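Local atomic coordinates of TRAP-type transporter, periplasmic component (PDB entry 4P8B), a protein that binds (S)-2-acetolactate and probably delivers it to a TRAP-type transporter as its periplasmic receptor. Residues A[81-86]-A[137-142]; A[106-111]-A[243-248]; A[162-167]-A[171-176]; A[188-193]-A[310-315]. One frame throughout, in Å; residues are numbered along the deposited sequence. Where two conformers were deposited one is given.

In the fold
The four contacts fall into two touching pairs, as befits a two-lobed periplasmic binding protein with its ligand between the lobes. Contacts 1 and 2, centres about 9 Å apart, lie on the five-stranded sheet, to which 243-248 belongs, and meet where L139 CD1 lies 3.7 Å from I245 CD1. Contacts 3 and 4, centres about 10 Å apart, are joined by a probable backbone hydrogen bond from N193 N to M173 O, 2.8 Å. Contact 1 is about 34 Å from contact 3, centre to centre, across the chain's centre. Acetolactate is approached from both pairs: the P243 side chain of contact 2 comes within about 9 Å, while R176 in contact 3 binds it directly.

Contact 1 (A[81-86]-A[137-142]); sequences REFSAI and ATLEKA
F83 spans the gap between helix 82-88 and the end of helix 130-141, meeting L139 and A142 with the far end of its ring. Its CB already points at the second segment, and with CG anti to the backbone N (chi1 -173°) the ring carries straight on in that direction. F83 CE1 is the first atom to make contact across the gap, 3.9 Å from L139 CD2. At the tip, F83 CZ has two neighbours: the same L139 methyl, and A142 CB at 4.1 Å. The alanine methyl comes in at the ring edge, close to the ring plane, whereas the leucine methyl approaches obliquely. L139 delivers CD2 because its CG stands anti to the carbonyl carbon (chi1 -69°), which swings the branch toward the phenylalanine although the CB does not aim there. All of this is apolar, and the backbones stay apart, 10.0 Å from F83 CA to A142 CA, the closest CA pair. Further round F83 are V144 and W101, whose ring plane is turned about 55° from that of the phenylalanine. W101 is held in turn by E82 through its indole NH. I86 rests on V247 just as L139 rests on I245, so both helices cover the same face of the sheet. The strand order 2-1-3-5-4 beneath them is that of a type II periplasmic binding protein lobe.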
loop_
_atom_site.group_PDB
_atom_site.type_symbol
_atom_site.label_atom_id
_atom_site.label_comp_id
_atom_site.label_asym_id
_atom_site.label_seq_id
_atom_site.Cartn_x
_atom_site.Cartn_y
_atom_site.Cartn_z
ATOM N N ARG A 81 12.022 4.936 5.192
ATOM C CA ARG A 81 12.392 5.157 6.580
ATOM C C ARG A 81 11.388 6.048 7.305
ATOM O O ARG A 81 11.687 6.609 8.358
ATOM C CB ARG A 81 13.804 5.723 6.703
ATOM C CG ARG A 81 13.989 7.079 6.049
ATOM C CD ARG A 81 15.439 7.528 6.197
ATOM N NE ARG A 81 15.705 8.769 5.482
ATOM C CZ ARG A 81 15.507 9.984 5.974
ATOM N NH1 ARG A 81 15.068 10.153 7.213
ATOM N NH2 ARG A 81 15.795 11.054 5.230
ATOM N N GLU A 82 10.189 6.162 6.756
ATOM C CA GLU A 82 9.102 6.854 7.421
ATOM C C GLU A 82 8.771 6.234 8.791
ATOM O O GLU A 82 8.519 6.962 9.754
ATOM C CB GLU A 82 7.855 6.832 6.539
ATOM C CG GLU A 82 6.729 7.722 7.032
ATOM C CD GLU A 82 5.405 7.503 6.293
ATOM O OE1 GLU A 82 5.007 6.326 6.117
ATOM O OE2 GLU A 82 4.755 8.470 5.870
ATOM N N PHE A 83 8.779 4.902 8.900
ATOM C CA PHE A 83 8.404 4.272 10.160
ATOM C C PHE A 83 9.335 4.726 11.275
ATOM O O PHE A 83 8.890 5.024 12.391
ATOM C CB PHE A 83 8.426 2.747 10.060
ATOM C CG PHE A 83 7.881 2.065 11.276
ATOM C CD1 PHE A 83 6.515 1.960 11.444
ATOM C CD2 PHE A 83 8.719 1.561 12.261
ATOM C CE1 PHE A 83 5.979 1.348 12.529
ATOM C CE2 PHE A 83 8.183 0.937 13.378
ATOM C CZ PHE A 83 6.807 0.845 13.517
ATOM N N SER A 84 10.636 4.744 11.005
ATOM C CA SER A 84 11.586 5.154 12.036
ATOM C C SER A 84 11.338 6.599 12.473
ATOM O O SER A 84 11.440 6.933 13.651
ATOM C CB SER A 84 13.018 4.987 11.536
ATOM O OG SER A 84 13.219 3.682 11.027
ATOM N N ALA A 85 10.995 7.461 11.524
ATOM C CA ALA A 85 10.715 8.858 11.849
ATOM C C ALA A 85 9.456 8.988 12.712
ATOM O O ALA A 85 9.389 9.845 13.601
ATOM C CB ALA A 85 10.585 9.681 10.558
ATOM N N ILE A 86 8.458 8.137 12.456
ATOM C CA ILE A 86 7.281 8.091 13.327
ATOM C C ILE A 86 7.655 7.597 14.734
ATOM O O ILE A 86 7.282 8.219 15.717
ATOM C CB ILE A 86 6.152 7.183 12.774
ATOM C CG1 ILE A 86 5.668 7.658 11.416
ATOM C CG2 ILE A 86 4.974 7.181 13.747
ATOM C CD1 ILE A 86 4.906 6.602 10.640
ATOM N N ALA A 137 -0.870 -5.491 17.282
ATOM C CA ALA A 137 -0.161 -5.713 18.545
ATOM C C ALA A 137 1.344 -5.548 18.360
ATOM O O ALA A 137 2.018 -4.965 19.225
ATOM C CB ALA A 137 -0.476 -7.093 19.106
ATOM N N THR A 138 1.866 -6.034 17.237
ATOM C CA THR A 138 3.284 -5.923 16.951
ATOM C C THR A 138 3.670 -4.449 16.792
ATOM O O THR A 138 4.699 -3.990 17.302
ATOM C CB THR A 138 3.649 -6.713 15.685
ATOM O OG1 THR A 138 3.504 -8.125 15.929
ATOM C CG2 THR A 138 5.086 -6.422 15.262
ATOM N N LEU A 139 2.839 -3.687 16.088
ATOM C CA LEU A 139 3.117 -2.271 15.895
ATOM C C LEU A 139 3.099 -1.494 17.211
ATOM O O LEU A 139 3.970 -0.657 17.465
ATOM C CB LEU A 139 2.107 -1.669 14.912
ATOM C CG LEU A 139 2.223 -2.120 13.466
ATOM C CD1 LEU A 139 1.038 -1.598 12.678
ATOM C CD2 LEU A 139 3.526 -1.631 12.880
ATOM N N GLU A 140 2.111 -1.778 18.051
ATOM C CA GLU A 140 1.971 -1.090 19.327
ATOM C C GLU A 140 3.231 -1.292 20.170
ATOM O O GLU A 140 3.741 -0.352 20.790
ATOM C CB GLU A 140 0.713 -1.573 20.053
ATOM C CG GLU A 140 0.294 -0.664 21.201
ATOM C CD GLU A 140 1.152 -0.854 22.433
ATOM O OE1 GLU A 140 1.695 -1.966 22.609
ATOM O OE2 GLU A 140 1.284 0.109 23.221
ATOM N N LYS A 141 3.764 -2.508 20.160
ATOM C CA LYS A 141 4.939 -2.805 20.973
ATOM C C LYS A 141 6.139 -2.041 20.448
ATOM O O LYS A 141 7.068 -1.730 21.201
ATOM C CB LYS A 141 5.240 -4.308 20.970
ATOM C CG LYS A 141 4.253 -5.148 21.762
ATOM C CD LYS A 141 4.652 -6.618 21.747
ATOM C CE LYS A 141 3.755 -7.468 22.654
ATOM N NZ LYS A 141 2.437 -7.781 22.015
ATOM N N ALA A 142 6.111 -1.733 19.152
ATOM C CA ALA A 142 7.213 -1.038 18.493
ATOM C C ALA A 142 7.191 0.473 18.690
ATOM O O ALA A 142 8.069 1.172 18.187
ATOM C CB ALA A 142 7.204 -1.361 17.006
#

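Contact 2 (A[106-111]-A[243-248]); sequences RELNLF and PLIFVV
P243 points its CG-CD edge at one face of F111, a proline-aromatic CH-pi contact that packs the 3-10 segment 106-111 against strand 241-249, next to the edge strand 144-154 of the α/β lobe. P243 CG sits 3.6 Å from the centroid of the F111 ring, only 4° off the ring normal and so over its centre. The neighbouring P243 CD lies toward the root of the ring and is 3.6 Å from F111 CG. The phenylalanine ring owes this position to a chi1 of -60°, which sets CG beside the backbone N and anti to the carbonyl carbon. One turn earlier, L108 makes a lighter contact: its CD2 reaches I245 CD1 at 4.2 Å, the two side chains crossing obliquely.

In the next shell, T98 touches both F111 and P243, W101 backs L108, and I135 of helix 130-141 lies against both L108 and F111. The strand itself is anchored by backbone hydrogen bonds between L244 and G150 and between I245 and G96. Behind the first shell, the turn that carries L108 is tied by N109: its backbone N and its side-chain ND2 both donate to R106 O, each at 3.0 Å, the ND2 tilted 18° from the carbonyl plane.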
loop_
_atom_site.group_PDB
_atom_site.type_symbol
_atom_site.label_atom_id
_atom_site.label_comp_id
_atom_site.label_asym_id
_atom_site.label_seq_id
_atom_site.Cartn_x
_atom_site.Cartn_y
_atom_site.Cartn_z
ATOM N N ARG A 106 8.956 -6.581 9.991
ATOM C CA ARG A 106 8.983 -7.698 9.041
ATOM C C ARG A 106 7.609 -8.303 8.782
ATOM O O ARG A 106 7.357 -8.812 7.697
ATOM C CB ARG A 106 9.935 -8.799 9.493
ATOM C CG ARG A 106 9.364 -9.661 10.609
ATOM C CD ARG A 106 10.325 -10.749 11.039
ATOM N NE ARG A 106 11.365 -10.230 11.901
ATOM C CZ ARG A 106 11.162 -9.839 13.159
ATOM N NH1 ARG A 106 9.945 -9.888 13.689
ATOM N NH2 ARG A 106 12.171 -9.383 13.889
ATOM N N GLU A 107 6.724 -8.265 9.769
ATOM C CA GLU A 107 5.408 -8.879 9.616
ATOM C C GLU A 107 4.581 -8.197 8.536
ATOM O O GLU A 107 3.685 -8.812 7.966
ATOM C CB GLU A 107 4.638 -8.834 10.941
ATOM C CG GLU A 107 5.205 -9.689 12.050
ATOM C CD GLU A 107 6.405 -9.084 12.780
ATOM O OE1 GLU A 107 6.772 -7.901 12.560
ATOM O OE2 GLU A 107 7.007 -9.814 13.581
ATOM N N LEU A 108 4.882 -6.932 8.226
ATOM C CA LEU A 108 4.123 -6.233 7.214
ATOM C C LEU A 108 4.403 -6.770 5.801
ATOM O O LEU A 108 3.632 -6.504 4.891
ATOM C CB LEU A 108 4.362 -4.718 7.288
ATOM C CG LEU A 108 3.907 -4.054 8.582
ATOM C CD1 LEU A 108 4.247 -2.587 8.527
ATOM C CD2 LEU A 108 2.413 -4.235 8.796
ATOM N N ASN A 109 5.474 -7.559 5.652
ATOM C CA ASN A 109 5.710 -8.257 4.391
ATOM C C ASN A 109 4.594 -9.269 4.051
ATOM O O ASN A 109 4.491 -9.701 2.920
ATOM C CB ASN A 109 7.047 -8.986 4.401
ATOM C CG ASN A 109 8.234 -8.063 4.287
ATOM O OD1 ASN A 109 8.434 -7.421 3.264
ATOM N ND2 ASN A 109 9.050 -8.024 5.329
ATOM N N LEU A 110 3.770 -9.635 5.024
ATOM C CA LEU A 110 2.692 -10.576 4.785
ATOM C C LEU A 110 1.824 -10.145 3.608
ATOM O O LEU A 110 1.453 -10.966 2.761
ATOM C CB LEU A 110 1.853 -10.723 6.049
ATOM C CG LEU A 110 0.800 -11.821 6.057
ATOM C CD1 LEU A 110 0.646 -12.410 7.450
ATOM C CD2 LEU A 110 -0.539 -11.283 5.579
ATOM N N PHE A 111 1.529 -8.849 3.513
ATOM C CA PHE A 111 0.683 -8.357 2.453
ATOM C C PHE A 111 1.380 -8.311 1.088
ATOM O O PHE A 111 0.723 -8.141 0.039
ATOM C CB PHE A 111 0.114 -6.965 2.805
ATOM C CG PHE A 111 -0.711 -6.962 4.059
ATOM C CD1 PHE A 111 -1.988 -7.530 4.061
ATOM C CD2 PHE A 111 -0.226 -6.426 5.237
ATOM C CE1 PHE A 111 -2.746 -7.542 5.204
ATOM C CE2 PHE A 111 -0.998 -6.454 6.389
ATOM C CZ PHE A 111 -2.248 -7.002 6.365
ATOM N N PRO A 243 -2.512 -2.642 2.088
ATOM C CA PRO A 243 -3.388 -1.821 2.919
ATOM C C PRO A 243 -2.633 -0.633 3.442
ATOM O O PRO A 243 -1.410 -0.552 3.333
ATOM C CB PRO A 243 -3.827 -2.786 4.016
ATOM C CG PRO A 243 -2.773 -3.831 4.087
ATOM C CD PRO A 243 -2.034 -3.849 2.789
ATOM N N LEU A 244 -3.386 0.290 4.024
ATOM C CA LEU A 244 -2.821 1.417 4.740
ATOM C C LEU A 244 -3.116 1.266 6.205
ATOM O O LEU A 244 -4.097 0.634 6.573
ATOM C CB LEU A 244 -3.417 2.737 4.235
ATOM C CG LEU A 244 -3.332 3.022 2.746
ATOM C CD1 LEU A 244 -4.092 4.292 2.393
ATOM C CD2 LEU A 244 -1.889 3.083 2.276
ATOM N N ILE A 245 -2.291 1.887 7.048
ATOM C CA ILE A 245 -2.534 1.925 8.483
ATOM C C ILE A 245 -2.423 3.364 8.964
ATOM O O ILE A 245 -1.482 4.093 8.621
ATOM C CB ILE A 245 -1.548 1.028 9.267
ATOM C CG1 ILE A 245 -1.557 -0.392 8.684
ATOM C CG2 ILE A 245 -1.903 1.007 10.749
ATOM C CD1 ILE A 245 -0.545 -1.326 9.344
ATOM N N PHE A 246 -3.416 3.743 9.764
ATOM C CA PHE A 246 -3.497 5.040 10.430
ATOM C C PHE A 246 -2.787 4.887 11.779
ATOM O O PHE A 246 -3.194 4.034 12.587
ATOM C CB PHE A 246 -4.975 5.423 10.659
ATOM C CG PHE A 246 -5.760 5.731 9.408
ATOM C CD1 PHE A 246 -6.074 4.745 8.505
ATOM C CD2 PHE A 246 -6.216 7.026 9.164
ATOM C CE1 PHE A 246 -6.791 5.034 7.385
ATOM C CE2 PHE A 246 -6.935 7.314 8.036
ATOM C CZ PHE A 246 -7.222 6.336 7.151
ATOM N N VAL A 247 -1.763 5.692 12.055
ATOM C CA VAL A 247 -0.966 5.526 13.271
ATOM C C VAL A 247 -0.591 6.851 13.894
ATOM O O VAL A 247 -0.571 7.886 13.240
ATOM C CB VAL A 247 0.363 4.773 13.000
ATOM C CG1 VAL A 247 0.115 3.408 12.404
ATOM C CG2 VAL A 247 1.280 5.598 12.099
ATOM N N VAL A 248 -0.296 6.802 15.188
ATOM C CA VAL A 248 0.158 7.968 15.941
ATOM C C VAL A 248 1.402 7.551 16.705
ATOM O O VAL A 248 1.467 6.455 17.256
ATOM C CB VAL A 248 -0.926 8.443 16.929
ATOM C CG1 VAL A 248 -0.443 9.669 17.725
ATOM C CG2 VAL A 248 -2.191 8.777 16.210
#

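Contact 3 (A[162-167]-A[171-176]); sequences REIRKP and KGMKLR. With X2X ((2S)-2-hydroxy-2-methyl-3-oxobutanoic acid), chain D.
M173, a selenomethionine in this crystal, lays its terminal methyl squarely on the guanidinium face of R162. M173 CE is 3.5 Å from R162 CZ, over the centre of the flat group, and the two side chains arrive from opposite directions. R162 starts from the crowded position between backbone N and carbonyl carbon (chi1 60°) and then runs extended to NE, bringing its head alongside the 171-173 backbone. There R162 NE donates to D169 O, and R162 NH2 lies 3.0 Å from K171 O; the edge of the guanidinium therefore faces the backbone while the methyl occupies a face. The bend of M173 at chi3 (-84°) turns CE toward the arginine. One atom back, M173 SE packs 3.8 Å from I164 CD1, so the same side chain serves a charged partner with its tip and an aliphatic one with its chalcogen.

Three residues beyond M173, R176 ends in the ligand pocket. R176 NH1 and NH2 grip the acetolactate carboxylate as a two-pronged pair, R176 NH1 to OAE and R176 NH2 to OAD, both 2.8 Å and nearly straight. Such an arginine-carboxylate pair is a hallmark of TRAP solute-binding proteins. NH2 also donates to M197 O, which helps hold the guanidinium in place.

Around the contact, strand 174-177 runs parallel to strand 193-196, L175 bonding to T195 through the backbone. I164, which meets the selenium, also packs against V157 of strand 156-159 and against F312 of helix 306-315.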
loop_
_atom_site.group_PDB
_atom_site.type_symbol
_atom_site.label_atom_id
_atom_site.label_comp_id
_atom_site.label_asym_id
_atom_site.label_seq_id
_atom_site.Cartn_x
_atom_site.Cartn_y
_atom_site.Cartn_z
ATOM N N ARG A 162 5.335 -3.958 -23.825
ATOM C CA ARG A 162 4.571 -5.095 -24.340
ATOM C C ARG A 162 3.586 -5.626 -23.332
ATOM O O ARG A 162 3.685 -5.401 -22.130
ATOM C CB ARG A 162 5.521 -6.231 -24.761
ATOM C CG ARG A 162 6.386 -6.757 -23.619
ATOM C CD ARG A 162 7.302 -7.889 -24.096
ATOM N NE ARG A 162 8.256 -8.334 -23.081
ATOM C CZ ARG A 162 9.421 -7.746 -22.808
ATOM N NH1 ARG A 162 9.808 -6.654 -23.464
ATOM N NH2 ARG A 162 10.207 -8.247 -21.861
ATOM N N GLU A 163 2.629 -6.381 -23.838
ATOM C CA GLU A 163 1.656 -7.049 -22.993
ATOM C C GLU A 163 2.307 -8.124 -22.124
ATOM O O GLU A 163 3.159 -8.872 -22.603
ATOM C CB GLU A 163 0.599 -7.672 -23.891
ATOM C CG GLU A 163 -0.458 -8.406 -23.127
ATOM C CD GLU A 163 -1.543 -8.980 -24.014
ATOM O OE1 GLU A 163 -1.238 -9.420 -25.150
ATOM O OE2 GLU A 163 -2.717 -8.990 -23.593
ATOM N N ILE A 164 1.912 -8.185 -20.858
ATOM C CA ILE A 164 2.367 -9.228 -19.942
ATOM C C ILE A 164 1.247 -10.242 -19.696
ATOM O O ILE A 164 0.190 -9.922 -19.130
ATOM C CB ILE A 164 2.819 -8.627 -18.600
ATOM C CG1 ILE A 164 3.986 -7.672 -18.805
ATOM C CG2 ILE A 164 3.162 -9.727 -17.607
ATOM C CD1 ILE A 164 4.481 -7.031 -17.502
ATOM N N ARG A 165 1.444 -11.464 -20.183
ATOM C CA ARG A 165 0.492 -12.539 -19.933
ATOM C C ARG A 165 1.108 -13.706 -19.172
ATOM O O ARG A 165 0.383 -14.551 -18.661
ATOM C CB ARG A 165 -0.069 -13.068 -21.255
ATOM C CG ARG A 165 -0.830 -12.057 -22.118
ATOM C CD ARG A 165 -1.745 -12.771 -23.154
ATOM N NE ARG A 165 -2.875 -13.365 -22.438
ATOM C CZ ARG A 165 -4.040 -12.748 -22.220
ATOM N NH1 ARG A 165 -4.284 -11.549 -22.741
ATOM N NH2 ARG A 165 -4.982 -13.340 -21.492
ATOM N N LYS A 166 2.433 -13.794 -19.132
ATOM C CA LYS A 166 3.102 -14.952 -18.543
ATOM C C LYS A 166 4.477 -14.517 -18.064
ATOM O O LYS A 166 4.990 -13.474 -18.491
ATOM C CB LYS A 166 3.226 -16.091 -19.573
ATOM C CG LYS A 166 4.018 -15.710 -20.826
ATOM C CD LYS A 166 4.002 -16.833 -21.857
ATOM C CE LYS A 166 4.777 -16.470 -23.106
ATOM N NZ LYS A 166 4.170 -15.347 -23.851
ATOM N N PRO A 167 5.087 -15.297 -17.158
ATOM C CA PRO A 167 6.335 -14.827 -16.553
ATOM C C PRO A 167 7.405 -14.500 -17.580
ATOM O O PRO A 167 8.168 -13.549 -17.418
ATOM C CB PRO A 167 6.750 -16.005 -15.678
ATOM C CG PRO A 167 5.462 -16.588 -15.247
ATOM C CD PRO A 167 4.555 -16.477 -16.455
ATOM N N LYS A 171 10.874 -10.926 -18.988
ATOM C CA LYS A 171 12.307 -11.142 -19.013
ATOM C C LYS A 171 13.023 -9.859 -19.418
ATOM O O LYS A 171 12.708 -9.256 -20.444
ATOM C CB LYS A 171 12.695 -12.284 -19.951
ATOM C CG LYS A 171 14.182 -12.585 -19.895
ATOM C CD LYS A 171 14.520 -13.967 -20.413
ATOM C CE LYS A 171 14.443 -14.027 -21.924
ATOM N NZ LYS A 171 15.641 -14.701 -22.513
ATOM N N GLY A 172 13.972 -9.447 -18.586
ATOM C CA GLY A 172 14.781 -8.272 -18.861
ATOM C C GLY A 172 14.104 -6.933 -18.626
ATOM O O GLY A 172 14.737 -5.901 -18.792
HETATM N N MSE A 173 12.835 -6.925 -18.236
HETATM C CA MSE A 173 12.109 -5.671 -18.081
HETATM C C MSE A 173 12.595 -4.894 -16.861
HETATM O O MSE A 173 12.741 -5.459 -15.771
HETATM C CB MSE A 173 10.620 -5.968 -17.976
HETATM C CG MSE A 173 9.685 -4.817 -18.158
HETATM SE SE MSE A 173 7.875 -5.488 -18.405
HETATM C CE MSE A 173 7.884 -5.869 -20.285
ATOM N N LYS A 174 12.828 -3.595 -17.042
ATOM C CA LYS A 174 13.305 -2.731 -15.972
ATOM C C LYS A 174 12.104 -2.158 -15.247
ATOM O O LYS A 174 11.491 -1.190 -15.672
ATOM C CB LYS A 174 14.167 -1.606 -16.537
ATOM C CG LYS A 174 15.412 -2.091 -17.242
ATOM C CD LYS A 174 16.228 -0.900 -17.783
ATOM C CE LYS A 174 17.463 -1.349 -18.547
ATOM N NZ LYS A 174 17.135 -2.153 -19.757
ATOM N N LEU A 175 11.729 -2.798 -14.159
ATOM C CA LEU A 175 10.517 -2.420 -13.454
ATOM C C LEU A 175 10.873 -1.738 -12.150
ATOM O O LEU A 175 11.675 -2.241 -11.383
ATOM C CB LEU A 175 9.650 -3.644 -13.188
ATOM C CG LEU A 175 9.082 -4.247 -14.479
ATOM C CD1 LEU A 175 8.353 -5.545 -14.155
ATOM C CD2 LEU A 175 8.163 -3.257 -15.191
ATOM N N ARG A 176 10.314 -0.561 -11.926
ATOM C CA ARG A 176 10.477 0.075 -10.630
ATOM C C ARG A 176 9.645 -0.632 -9.577
ATOM O O ARG A 176 8.483 -0.945 -9.806
ATOM C CB ARG A 176 10.080 1.550 -10.717
ATOM C CG ARG A 176 10.153 2.313 -9.391
ATOM C CD ARG A 176 8.821 2.236 -8.686
ATOM N NE ARG A 176 8.855 2.915 -7.397
ATOM C CZ ARG A 176 7.782 3.086 -6.634
ATOM N NH1 ARG A 176 6.598 2.647 -7.012
ATOM N NH2 ARG A 176 7.911 3.726 -5.475
HETATM O OAD X2X D . 5.617 4.121 -3.874
HETATM C CAH X2X D . 4.503 3.632 -4.248
HETATM O OAE X2X D . 4.408 2.941 -5.305
HETATM C CAI X2X D . 3.273 3.854 -3.431
HETATM C CAB X2X D . 2.898 5.318 -3.528
HETATM O OAF X2X D . 2.259 2.959 -3.788
HETATM C CAG X2X D . 3.664 3.501 -2.032
HETATM O OAC X2X D . 3.965 4.385 -1.229
HETATM C CAA X2X D . 3.723 2.071 -1.614
#

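Contact 4 (A[188-193]-A[310-315]); sequences NALGAN and DAFRKA
L190 pushes one methyl into the angle between F312 and A315 of helix 306-315, and this is the close-packed half of the contact, where L190 and F312 are both buried. L190 CD2 does all of the leucine's touching, lying 3.9 Å from F312 CD1 and 4.0 Å from A315 CB. It meets the phenylalanine at the ring edge, near the ring plane, and the two side chains cross at about a right angle. A chi1 of -63° sets the leucine CG beside the backbone N and leads the branch to F312. W237 also lies here, touching L190 and edge-to-face with F312.

The A189 side is wetter: A189 and A315 are partly exposed, and although A189 CB lies 3.9 Å from A315 O, a water molecule makes the polar link. It donates to both carbonyls, 2.8 Å to A315 O and 3.1 Å to A189 O, bridging them.

Just beyond L190 the chain turns at G191, whose positive phi (83°) suits glycine. G191 N to N188 O, 3.0 Å, is one of two bonds back into the last turn that make a Schellman motif, ending the helix of a beta-alpha-beta crossover that links parallel strands 174-177 and 193-196.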
loop_
_atom_site.group_PDB
_atom_site.type_symbol
_atom_site.label_atom_id
_atom_site.label_comp_id
_atom_site.label_asym_id
_atom_site.label_seq_id
_atom_site.Cartn_x
_atom_site.Cartn_y
_atom_site.Cartn_z
ATOM N N ASN A 188 12.785 -10.729 -9.578
ATOM C CA ASN A 188 13.900 -11.569 -10.032
ATOM C C ASN A 188 13.406 -12.967 -10.422
ATOM O O ASN A 188 13.868 -13.535 -11.403
ATOM C CB ASN A 188 14.987 -11.728 -8.957
ATOM C CG ASN A 188 15.803 -10.479 -8.737
ATOM O OD1 ASN A 188 15.759 -9.541 -9.516
ATOM N ND2 ASN A 188 16.583 -10.478 -7.667
ATOM N N ALA A 189 12.487 -13.528 -9.642
ATOM C CA ALA A 189 11.955 -14.865 -9.931
ATOM C C ALA A 189 11.199 -14.890 -11.246
ATOM O O ALA A 189 11.067 -15.943 -11.864
ATOM C CB ALA A 189 11.043 -15.319 -8.803
ATOM N N LEU A 190 10.680 -13.739 -11.655
ATOM C CA LEU A 190 9.939 -13.596 -12.904
ATOM C C LEU A 190 10.848 -13.202 -14.071
ATOM O O LEU A 190 10.365 -12.948 -15.173
ATOM C CB LEU A 190 8.807 -12.577 -12.737
ATOM C CG LEU A 190 7.759 -12.991 -11.707
ATOM C CD1 LEU A 190 6.796 -11.867 -11.384
ATOM C CD2 LEU A 190 7.021 -14.200 -12.218
ATOM N N GLY A 191 12.159 -13.141 -13.831
ATOM C CA GLY A 191 13.116 -12.850 -14.889
ATOM C C GLY A 191 13.305 -11.379 -15.215
ATOM O O GLY A 191 14.011 -11.036 -16.172
ATOM N N ALA A 192 12.688 -10.511 -14.421
ATOM C CA ALA A 192 12.798 -9.080 -14.637
ATOM C C ALA A 192 14.053 -8.493 -14.000
ATOM O O ALA A 192 14.808 -9.183 -13.309
ATOM C CB ALA A 192 11.537 -8.385 -14.132
ATOM N N ASN A 193 14.280 -7.212 -14.279
ATOM C CA ASN A 193 15.373 -6.437 -13.702
ATOM C C ASN A 193 14.792 -5.307 -12.868
ATOM O O ASN A 193 14.700 -4.161 -13.315
ATOM C CB ASN A 193 16.269 -5.870 -14.803
ATOM C CG ASN A 193 17.082 -6.937 -15.498
ATOM O OD1 ASN A 193 17.728 -7.763 -14.853
ATOM N ND2 ASN A 193 17.046 -6.934 -16.824
ATOM N N ASP A 310 -2.307 -18.985 -12.456
ATOM C CA ASP A 310 -1.651 -20.042 -11.703
ATOM C C ASP A 310 -0.175 -20.189 -12.075
ATOM O O ASP A 310 0.641 -20.571 -11.236
ATOM C CB ASP A 310 -2.374 -21.372 -11.873
ATOM C CG ASP A 310 -1.959 -22.378 -10.832
ATOM O OD1 ASP A 310 -2.345 -22.198 -9.659
ATOM O OD2 ASP A 310 -1.232 -23.328 -11.183
ATOM N N ALA A 311 0.177 -19.893 -13.323
ATOM C CA ALA A 311 1.577 -19.937 -13.716
ATOM C C ALA A 311 2.396 -18.855 -12.973
ATOM O O ALA A 311 3.545 -19.088 -12.584
ATOM C CB ALA A 311 1.707 -19.773 -15.208
ATOM N N PHE A 312 1.833 -17.660 -12.784
ATOM C CA PHE A 312 2.530 -16.636 -12.007
ATOM C C PHE A 312 2.690 -17.040 -10.551
ATOM O O PHE A 312 3.738 -16.799 -9.955
ATOM C CB PHE A 312 1.813 -15.283 -12.099
ATOM C CG PHE A 312 2.145 -14.501 -13.337
ATOM C CD1 PHE A 312 3.351 -13.846 -13.454
ATOM C CD2 PHE A 312 1.230 -14.389 -14.357
ATOM C CE1 PHE A 312 3.655 -13.111 -14.580
ATOM C CE2 PHE A 312 1.518 -13.659 -15.491
ATOM C CZ PHE A 312 2.734 -13.010 -15.613
ATOM N N ARG A 313 1.662 -17.661 -9.979
ATOM C CA ARG A 313 1.733 -18.118 -8.594
ATOM C C ARG A 313 2.812 -19.175 -8.453
ATOM O O ARG A 313 3.618 -19.135 -7.523
ATOM C CB ARG A 313 0.380 -18.650 -8.142
ATOM C CG ARG A 313 0.384 -19.188 -6.702
ATOM C CD ARG A 313 -0.858 -19.968 -6.403
ATOM N NE ARG A 313 -2.052 -19.129 -6.410
ATOM C CZ ARG A 313 -3.212 -19.463 -6.971
ATOM N NH1 ARG A 313 -3.360 -20.625 -7.608
ATOM N NH2 ARG A 313 -4.237 -18.624 -6.900
ATOM N N LYS A 314 2.847 -20.124 -9.380
ATOM C CA LYS A 314 3.841 -21.176 -9.294
ATOM C C LYS A 314 5.253 -20.619 -9.479
ATOM O O LYS A 314 6.177 -21.027 -8.772
ATOM C CB LYS A 314 3.491 -22.308 -10.268
ATOM C CG LYS A 314 2.277 -23.112 -9.747
ATOM C CD LYS A 314 1.889 -24.336 -10.575
ATOM C CE LYS A 314 1.438 -25.479 -9.658
ATOM N NZ LYS A 314 0.146 -26.122 -10.058
ATOM N N ALA A 315 5.414 -19.627 -10.347
ATOM C CA ALA A 315 6.734 -19.065 -10.602
ATOM C C ALA A 315 7.262 -18.304 -9.388
ATOM O O ALA A 315 8.467 -18.157 -9.220
ATOM C CB ALA A 315 6.704 -18.154 -11.816
HETATM O O HOH W 1 10.578 -18.833 -10.946
#